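Arylmalonate decarboxylase (Bordetella bronchiseptica, PDB 3IXL) catalyses the cofactor-independent decarboxylation of 2-aryl-2-methylmalonates, releasing carbon dioxide and leaving 2-arylpropionates. Local coordinates at residues L19-G24 and A214-A219. The protein carries 2 engineered substitutions. Residues are numbered along the deposited sequence; the frame is centred on the assembly and turned at random.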
# COMPACT_ATOMS: atom_id res chain seq x y z
N LEU A 19 6.44 10.34 -9.46
CA LEU A 19 7.57 10.36 -8.54
C LEU A 19 7.64 9.04 -7.79
O LEU A 19 6.62 8.39 -7.54
CB LEU A 19 7.43 11.51 -7.53
CG LEU A 19 6.91 12.85 -8.07
CD1 LEU A 19 6.69 13.84 -6.92
CD2 LEU A 19 7.85 13.43 -9.12
N VAL A 20 8.86 8.64 -7.44
CA VAL A 20 9.05 7.52 -6.53
C VAL A 20 8.49 7.97 -5.18
O VAL A 20 8.84 9.05 -4.69
CB VAL A 20 10.54 7.13 -6.40
CG1 VAL A 20 10.71 6.00 -5.39
CG2 VAL A 20 11.12 6.72 -7.76
N PRO A 21 7.59 7.17 -4.59
CA PRO A 21 7.08 7.57 -3.28
C PRO A 21 8.22 7.79 -2.29
O PRO A 21 9.22 7.06 -2.30
CB PRO A 21 6.17 6.41 -2.88
CG PRO A 21 5.77 5.76 -4.18
CD PRO A 21 6.98 5.92 -5.07
N ALA A 22 8.07 8.81 -1.44
CA ALA A 22 9.16 9.29 -0.59
C ALA A 22 9.69 8.25 0.40
O ALA A 22 10.84 8.34 0.85
CB ALA A 22 8.72 10.55 0.16
N ASP A 23 8.88 7.25 0.73
CA ASP A 23 9.30 6.26 1.71
C ASP A 23 10.50 5.42 1.25
O ASP A 23 11.24 4.91 2.09
CB ASP A 23 8.15 5.34 2.08
CG ASP A 23 7.07 6.04 2.90
OD1 ASP A 23 7.24 7.23 3.30
OD2 ASP A 23 6.04 5.40 3.13
N GLY A 24 10.68 5.28 -0.06
CA GLY A 24 11.73 4.40 -0.60
C GLY A 24 13.13 4.81 -0.19
O GLY A 24 13.96 3.95 0.13
N ALA A 214 4.37 -1.04 3.14
CA ALA A 214 4.12 -2.43 2.73
C ALA A 214 4.35 -2.61 1.24
O ALA A 214 4.88 -3.63 0.82
CB ALA A 214 2.71 -2.86 3.11
N GLY A 215 3.97 -1.61 0.43
CA GLY A 215 4.21 -1.68 -1.01
C GLY A 215 5.69 -1.84 -1.32
O GLY A 215 6.08 -2.65 -2.17
N PHE A 216 6.53 -1.07 -0.63
CA PHE A 216 7.98 -1.21 -0.79
C PHE A 216 8.48 -2.57 -0.35
O PHE A 216 9.24 -3.21 -1.06
CB PHE A 216 8.72 -0.09 -0.05
CG PHE A 216 8.74 1.21 -0.80
CD1 PHE A 216 7.75 2.16 -0.59
CD2 PHE A 216 9.72 1.45 -1.76
CE1 PHE A 216 7.74 3.35 -1.32
CE2 PHE A 216 9.73 2.63 -2.49
CZ PHE A 216 8.74 3.58 -2.28
N TRP A 217 8.05 -2.99 0.83
CA TRP A 217 8.46 -4.28 1.39
C TRP A 217 8.12 -5.40 0.41
O TRP A 217 8.93 -6.30 0.16
CB TRP A 217 7.73 -4.47 2.72
CG TRP A 217 7.89 -5.84 3.33
CD1 TRP A 217 8.93 -6.27 4.09
CD2 TRP A 217 6.97 -6.92 3.23
NE1 TRP A 217 8.72 -7.59 4.47
CE2 TRP A 217 7.52 -8.01 3.95
CE3 TRP A 217 5.73 -7.09 2.60
CZ2 TRP A 217 6.87 -9.24 4.05
CZ3 TRP A 217 5.09 -8.32 2.70
CH2 TRP A 217 5.66 -9.38 3.41
N ASP A 218 6.93 -5.34 -0.15
CA ASP A 218 6.41 -6.38 -1.02
C ASP A 218 7.11 -6.38 -2.38
O ASP A 218 7.37 -7.45 -2.94
CB ASP A 218 4.90 -6.17 -1.18
CG ASP A 218 4.27 -7.11 -2.16
OD1 ASP A 218 3.83 -6.63 -3.24
OD2 ASP A 218 4.15 -8.31 -1.83
N ALA A 219 7.41 -5.19 -2.91
CA ALA A 219 8.15 -5.09 -4.16
C ALA A 219 9.57 -5.62 -4.00
O ALA A 219 10.08 -6.33 -4.87
CB ALA A 219 8.18 -3.64 -4.64
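Phe216 pushes its ring from helix 211-222 against the turn 21-24, where Pro21, Asp23 and Gly24 meet it, a packing contact inside the Asp/Glu racemase-like fold, whose two four-stranded parallel sheets are each flanked by helices. Along 214-219, the small Ala214 packs on Val108 of helix 104-114. Phe216 then makes every contact across. Its CG lies anti to the carbonyl carbon (chi1 -80°), which carries the flat ring off the helix and into the bend of 19-24. Gly24 lies over one face: its CA is 3.7 Å from the centroid of the Phe216 ring, 30° off the normal, a CH-pi contact, and approaches Phe216 CE2 to 3.3 Å. Having no side chain, Gly24 lets its backbone lie this close over the ring face. On the same face Gly24 N sits above the rim, while its N-H is used within the turn, hydrogen-bonded to Pro21 O at 3.2 Å. Pro21 puts CB at the ring edge, in plane, 3.8 Å from Phe216 CE1; its rigid ring restricts the backbone of the turn and offers an apolar surface. Asp23 contributes its CB, whereas its carboxylate reaches Ser212 by a weak hydrogen bond. Phe33 meets Phe216 edge-to-face, and Met73 of the phenylacetate pocket also touches it, so the aromatic side chain links the turn to the surroundings of the ligand. At the far end of the Phe216 ring, Val20 CG1 lies near the ring plane, 4.4 Å from Phe216 CZ.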